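Local coordinates for fat acid-binding protein (Eubacterium ventriosum, PDB 3NYI) that binds a long-chain fatty acid, stearic acid, in keeping with a probable lipid-binding role of the DegV family, at residues 124-138 with 151-164. Residues are numbered along the deposited sequence; the frame is centred on the assembly and turned at random.
Sequences SKQNTVTQALLIDQF and AMSKLDALMASARI. With STE (stearic acid), chain C.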
loop_
_atom_site.group_PDB
_atom_site.type_symbol
_atom_site.label_atom_id
_atom_site.label_comp_id
_atom_site.label_asym_id
_atom_site.label_seq_id
_atom_site.Cartn_x
_atom_site.Cartn_y
_atom_site.Cartn_z
ATOM N N SER A 124 3.318 -8.512 3.414
ATOM C CA SER A 124 2.620 -8.448 2.129
ATOM C C SER A 124 3.555 -8.279 0.926
ATOM O O SER A 124 3.192 -8.648 -0.191
ATOM C CB SER A 124 1.596 -7.305 2.124
ATOM O OG SER A 124 2.217 -6.046 1.911
ATOM N N LYS A 125 4.740 -7.720 1.174
ATOM C CA LYS A 125 5.689 -7.294 0.143
ATOM C C LYS A 125 5.122 -6.178 -0.730
ATOM O O LYS A 125 5.662 -5.883 -1.794
ATOM C CB LYS A 125 6.149 -8.480 -0.746
ATOM C CG LYS A 125 6.673 -9.662 0.062
ATOM C CD LYS A 125 7.304 -10.742 -0.816
ATOM C CE LYS A 125 8.604 -10.253 -1.443
ATOM N NZ LYS A 125 9.314 -11.339 -2.202
ATOM N N GLN A 126 4.041 -5.556 -0.274
ATOM C CA GLN A 126 3.402 -4.477 -1.024
ATOM C C GLN A 126 3.310 -3.191 -0.192
ATOM O O GLN A 126 3.880 -3.079 0.906
ATOM C CB GLN A 126 1.975 -4.893 -1.400
ATOM C CG GLN A 126 1.830 -6.339 -1.873
ATOM C CD GLN A 126 2.698 -6.681 -3.094
ATOM O OE1 GLN A 126 2.935 -5.844 -3.962
ATOM N NE2 GLN A 126 3.166 -7.933 -3.158
ATOM N N ASN A 127 2.566 -2.231 -0.727
ATOM C CA ASN A 127 2.267 -0.984 -0.021
ATOM C C ASN A 127 1.042 -0.405 -0.694
ATOM O O ASN A 127 0.734 -0.752 -1.854
ATOM C CB ASN A 127 3.444 -0.010 -0.150
ATOM C CG ASN A 127 3.236 1.285 0.609
ATOM O OD1 ASN A 127 2.417 1.362 1.535
ATOM N ND2 ASN A 127 3.971 2.330 0.202
ATOM N N THR A 128 0.337 0.464 0.023
ATOM C CA THR A 128 -0.804 1.191 -0.530
ATOM C C THR A 128 -1.629 0.322 -1.512
ATOM O O THR A 128 -2.101 -0.758 -1.115
ATOM C CB THR A 128 -0.393 2.619 -1.083
ATOM O OG1 THR A 128 -1.541 3.313 -1.596
ATOM C CG2 THR A 128 0.734 2.551 -2.155
ATOM N N VAL A 129 -1.817 0.777 -2.752
ATOM C CA VAL A 129 -2.737 0.088 -3.678
ATOM C C VAL A 129 -2.514 -1.446 -3.790
ATOM O O VAL A 129 -3.483 -2.200 -3.830
ATOM C CB VAL A 129 -2.805 0.775 -5.084
ATOM C CG1 VAL A 129 -1.467 0.651 -5.825
ATOM C CG2 VAL A 129 -3.981 0.212 -5.946
ATOM N N THR A 130 -1.260 -1.906 -3.846
ATOM C CA THR A 130 -1.034 -3.341 -4.015
ATOM C C THR A 130 -1.207 -4.084 -2.702
ATOM O O THR A 130 -1.494 -5.251 -2.701
ATOM C CB THR A 130 0.341 -3.707 -4.632
ATOM O OG1 THR A 130 1.358 -2.864 -4.087
ATOM C CG2 THR A 130 0.326 -3.577 -6.191
ATOM N N GLN A 131 -1.000 -3.408 -1.573
ATOM C CA GLN A 131 -1.322 -4.026 -0.318
ATOM C C GLN A 131 -2.835 -4.168 -0.232
ATOM O O GLN A 131 -3.331 -5.203 0.204
ATOM C CB GLN A 131 -0.790 -3.190 0.864
ATOM C CG GLN A 131 -0.840 -3.925 2.200
ATOM C CD GLN A 131 -0.153 -3.094 3.280
ATOM O OE1 GLN A 131 0.676 -2.234 2.967
ATOM N NE2 GLN A 131 -0.499 -3.335 4.542
ATOM N N ALA A 132 -3.575 -3.139 -0.652
ATOM C CA ALA A 132 -5.041 -3.239 -0.707
ATOM C C ALA A 132 -5.517 -4.356 -1.670
ATOM O O ALA A 132 -6.423 -5.144 -1.342
ATOM C CB ALA A 132 -5.642 -1.895 -1.107
ATOM N N LEU A 133 -4.893 -4.434 -2.841
ATOM C CA LEU A 133 -5.230 -5.501 -3.813
ATOM C C LEU A 133 -4.978 -6.899 -3.253
ATOM O O LEU A 133 -5.776 -7.814 -3.473
ATOM C CB LEU A 133 -4.435 -5.319 -5.112
ATOM C CG LEU A 133 -4.933 -4.159 -5.978
ATOM C CD1 LEU A 133 -3.939 -3.839 -7.089
ATOM C CD2 LEU A 133 -6.329 -4.493 -6.556
ATOM N N LEU A 134 -3.864 -7.073 -2.536
ATOM C CA LEU A 134 -3.563 -8.378 -1.962
ATOM C C LEU A 134 -4.567 -8.746 -0.874
ATOM O O LEU A 134 -5.073 -9.861 -0.838
ATOM C CB LEU A 134 -2.138 -8.429 -1.396
ATOM C CG LEU A 134 -1.739 -9.791 -0.818
ATOM C CD1 LEU A 134 -1.568 -10.830 -1.944
ATOM C CD2 LEU A 134 -0.452 -9.681 0.008
ATOM N N ILE A 135 -4.843 -7.812 0.032
ATOM C CA ILE A 135 -5.823 -8.077 1.058
ATOM C C ILE A 135 -7.159 -8.449 0.425
ATOM O O ILE A 135 -7.816 -9.404 0.831
ATOM C CB ILE A 135 -5.998 -6.865 1.977
ATOM C CG1 ILE A 135 -4.746 -6.710 2.844
ATOM C CG2 ILE A 135 -7.206 -7.060 2.848
ATOM C CD1 ILE A 135 -4.612 -5.302 3.508
ATOM N N ASP A 136 -7.542 -7.694 -0.588
ATOM C CA ASP A 136 -8.794 -7.965 -1.288
ATOM C C ASP A 136 -8.825 -9.344 -1.969
ATOM O O ASP A 136 -9.855 -10.011 -1.968
ATOM C CB ASP A 136 -9.113 -6.844 -2.285
ATOM C CG ASP A 136 -10.471 -7.027 -2.944
ATOM O OD1 ASP A 136 -11.488 -7.071 -2.213
ATOM O OD2 ASP A 136 -10.500 -7.162 -4.184
ATOM N N GLN A 137 -7.706 -9.790 -2.530
ATOM C CA GLN A 137 -7.678 -11.150 -3.071
ATOM C C GLN A 137 -7.927 -12.148 -1.941
ATOM O O GLN A 137 -8.658 -13.111 -2.111
ATOM C CB GLN A 137 -6.360 -11.456 -3.783
ATOM C CG GLN A 137 -6.227 -10.785 -5.148
ATOM C CD GLN A 137 -7.275 -11.286 -6.141
ATOM O OE1 GLN A 137 -7.437 -12.489 -6.317
ATOM N NE2 GLN A 137 -7.999 -10.361 -6.773
ATOM N N PHE A 138 -7.337 -11.898 -0.772
ATOM C CA PHE A 138 -7.527 -12.780 0.372
ATOM C C PHE A 138 -8.981 -12.758 0.841
ATOM O O PHE A 138 -9.566 -13.803 1.107
ATOM C CB PHE A 138 -6.597 -12.376 1.535
ATOM C CG PHE A 138 -6.275 -13.513 2.451
ATOM C CD1 PHE A 138 -5.277 -14.418 2.117
ATOM C CD2 PHE A 138 -6.988 -13.700 3.628
ATOM C CE1 PHE A 138 -4.989 -15.486 2.937
ATOM C CE2 PHE A 138 -6.703 -14.767 4.462
ATOM C CZ PHE A 138 -5.700 -15.661 4.117
ATOM N N ALA A 151 -5.967 -20.734 0.453
ATOM C CA ALA A 151 -5.658 -19.348 0.136
ATOM C C ALA A 151 -4.158 -19.109 0.267
ATOM O O ALA A 151 -3.548 -18.430 -0.559
ATOM C CB ALA A 151 -6.441 -18.397 1.047
HETATM N N MSE A 152 -3.562 -19.668 1.314
HETATM C CA MSE A 152 -2.140 -19.468 1.554
HETATM C C MSE A 152 -1.306 -20.096 0.443
HETATM O O MSE A 152 -0.237 -19.600 0.120
HETATM C CB MSE A 152 -1.726 -20.018 2.925
HETATM C CG MSE A 152 -2.278 -19.216 4.101
HETATM SE SE MSE A 152 -1.658 -17.355 4.079
HETATM C CE MSE A 152 0.242 -17.755 4.006
ATOM N N SER A 153 -1.801 -21.174 -0.154
ATOM C CA SER A 153 -1.084 -21.817 -1.255
ATOM C C SER A 153 -1.053 -20.957 -2.522
ATOM O O SER A 153 -0.345 -21.277 -3.480
ATOM C CB SER A 153 -1.698 -23.183 -1.585
ATOM O OG SER A 153 -2.860 -23.032 -2.385
ATOM N N LYS A 154 -1.836 -19.885 -2.546
ATOM C CA LYS A 154 -1.823 -18.973 -3.697
ATOM C C LYS A 154 -1.111 -17.666 -3.388
ATOM O O LYS A 154 -0.833 -16.864 -4.289
ATOM C CB LYS A 154 -3.241 -18.692 -4.182
ATOM C CG LYS A 154 -3.997 -19.969 -4.559
ATOM C CD LYS A 154 -5.383 -19.665 -5.084
ATOM C CE LYS A 154 -6.190 -20.952 -5.262
ATOM N NZ LYS A 154 -5.474 -21.940 -6.119
ATOM N N LEU A 155 -0.805 -17.453 -2.113
ATOM C CA LEU A 155 -0.247 -16.177 -1.682
ATOM C C LEU A 155 1.059 -15.776 -2.385
ATOM O O LEU A 155 1.201 -14.639 -2.812
ATOM C CB LEU A 155 -0.035 -16.175 -0.164
ATOM C CG LEU A 155 0.062 -14.776 0.434
ATOM C CD1 LEU A 155 -1.320 -14.117 0.421
ATOM C CD2 LEU A 155 0.619 -14.863 1.845
ATOM N N ASP A 156 2.016 -16.694 -2.497
ATOM C CA ASP A 156 3.298 -16.357 -3.118
ATOM C C ASP A 156 3.134 -15.838 -4.542
ATOM O O ASP A 156 3.719 -14.818 -4.916
ATOM C CB ASP A 156 4.235 -17.564 -3.139
ATOM C CG ASP A 156 4.821 -17.879 -1.768
ATOM O OD1 ASP A 156 4.636 -17.069 -0.828
ATOM O OD2 ASP A 156 5.473 -18.938 -1.638
ATOM N N ALA A 157 2.370 -16.566 -5.347
ATOM C CA ALA A 157 2.141 -16.178 -6.726
ATOM C C ALA A 157 1.420 -14.828 -6.814
ATOM O O ALA A 157 1.749 -13.990 -7.662
ATOM C CB ALA A 157 1.356 -17.271 -7.475
ATOM N N LEU A 158 0.450 -14.610 -5.929
ATOM C CA LEU A 158 -0.252 -13.326 -5.902
ATOM C C LEU A 158 0.726 -12.185 -5.631
ATOM O O LEU A 158 0.738 -11.161 -6.332
ATOM C CB LEU A 158 -1.347 -13.330 -4.831
ATOM C CG LEU A 158 -2.607 -14.116 -5.171
ATOM C CD1 LEU A 158 -3.580 -14.167 -3.991
ATOM C CD2 LEU A 158 -3.258 -13.508 -6.395
HETATM N N MSE A 159 1.546 -12.344 -4.598
HETATM C CA MSE A 159 2.499 -11.297 -4.249
HETATM C C MSE A 159 3.512 -11.024 -5.360
HETATM O O MSE A 159 3.841 -9.868 -5.648
HETATM C CB MSE A 159 3.217 -11.648 -2.947
HETATM C CG MSE A 159 2.291 -11.678 -1.743
HETATM SE SE MSE A 159 3.349 -11.921 -0.094
HETATM C CE MSE A 159 4.149 -13.662 -0.474
ATOM N N ALA A 160 4.004 -12.091 -5.986
ATOM C CA ALA A 160 4.960 -11.949 -7.090
ATOM C C ALA A 160 4.367 -11.204 -8.301
ATOM O O ALA A 160 5.092 -10.543 -9.055
ATOM C CB ALA A 160 5.486 -13.317 -7.513
ATOM N N SER A 161 3.051 -11.303 -8.478
ATOM C CA SER A 161 2.390 -10.732 -9.649
ATOM C C SER A 161 2.060 -9.264 -9.445
ATOM O O SER A 161 1.830 -8.541 -10.416
ATOM C CB SER A 161 1.095 -11.487 -9.975
ATOM O OG SER A 161 0.042 -11.074 -9.103
ATOM N N ALA A 162 2.029 -8.811 -8.186
ATOM C CA ALA A 162 1.624 -7.446 -7.904
ATOM C C ALA A 162 2.612 -6.420 -8.444
ATOM O O ALA A 162 3.831 -6.617 -8.368
ATOM C CB ALA A 162 1.424 -7.234 -6.345
ATOM N N ARG A 163 2.097 -5.308 -8.967
ATOM C CA ARG A 163 2.955 -4.194 -9.392
ATOM C C ARG A 163 2.300 -2.865 -9.054
ATOM O O ARG A 163 1.085 -2.727 -9.182
ATOM C CB ARG A 163 3.163 -4.185 -10.910
ATOM C CG ARG A 163 3.921 -5.364 -11.508
ATOM C CD ARG A 163 5.382 -5.355 -11.051
ATOM N NE ARG A 163 6.138 -6.393 -11.749
ATOM C CZ ARG A 163 6.183 -7.660 -11.378
ATOM N NH1 ARG A 163 5.522 -8.058 -10.293
ATOM N NH2 ARG A 163 6.891 -8.532 -12.089
ATOM N N ILE A 164 3.104 -1.870 -8.686
ATOM C CA ILE A 164 2.627 -0.498 -8.728
ATOM C C ILE A 164 3.420 0.234 -9.784
ATOM O O ILE A 164 4.644 0.112 -9.839
ATOM C CB ILE A 164 2.829 0.285 -7.388
ATOM C CG1 ILE A 164 2.297 -0.497 -6.194
ATOM C CG2 ILE A 164 2.128 1.649 -7.491
ATOM C CD1 ILE A 164 2.492 0.235 -4.830
HETATM C C1 STE C . 7.703 3.488 9.023
HETATM O O1 STE C . 8.013 2.430 9.479
HETATM O O2 STE C . 8.160 4.487 9.496
HETATM C C2 STE C . 6.908 3.545 7.698
HETATM C C3 STE C . 7.860 3.802 6.502
HETATM C C4 STE C . 7.040 3.969 5.199
HETATM C C5 STE C . 7.961 3.978 3.957
HETATM C C6 STE C . 7.120 4.202 2.680
HETATM C C7 STE C . 8.025 4.319 1.427
HETATM C C8 STE C . 7.116 4.383 0.172
HETATM C C9 STE C . 7.955 4.526 -1.119
HETATM C C10 STE C . 6.990 4.675 -2.326
HETATM C C11 STE C . 6.415 3.298 -2.664
HETATM C C12 STE C . 4.875 3.238 -2.801
HETATM C C13 STE C . 4.200 4.570 -3.163
HETATM C C14 STE C . 3.189 4.259 -4.300
HETATM C C15 STE C . 2.175 5.412 -4.478
HETATM C C16 STE C . 1.450 5.226 -5.834
HETATM C C17 STE C . 0.225 4.305 -5.648
HETATM C C18 STE C . -0.617 4.240 -6.944
#
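L134 of helix 128-138 reaches the flank of helix 151-161 in an antiparallel helical hairpin (153° between axes, 10.4 Å apart) that links the two sheets of this DegV-family fold. With CG anti to the backbone N (chi1 -178°), its two methyls fork over the neighbouring helix: CD1 lies 3.8 Å from L158 CB, while CD2 meets CG of the selenomethionine M159, whose SE rests beside S124 O. L158 in turn lays CD1 against the CB of Q137, whose amide oxygen turns to the backbone of Y293. Toward the turn that joins the helices, the F138 ring approaches A151 and the selenomethionine M152 obliquely, CE1 standing 3.8 Å from A151 CB and 4.0 Å from M152 SE, a Met-aromatic contact.

At the open end, Q126 folds back at chi2 and its NE2 donates to two carbonyls, M159 O across the contact (3.2 Å, N-H...O 141°) and S124 O in its own loop, both tilted from the amide plane; its OE1 lies against A162 CB. M159 O also accepts from A162 N, which comes from the opposite face of the carbonyl plane. Cutting the Q126 side chain back to an alanine removes both amide bonds and is likely to leave the S124 loop less firmly tied to the helix end, with a gap beside A162 CB. Beyond the helix, I164 crosses T130, its CG1 3.3 Å from T130 OG1. The same isoleucine faces the bound stearic acid on its other branch: CG2 lies 3.8 Å from ligand C17, near the tail end, where V129 CG1 meets the terminal C18 at 3.9 Å.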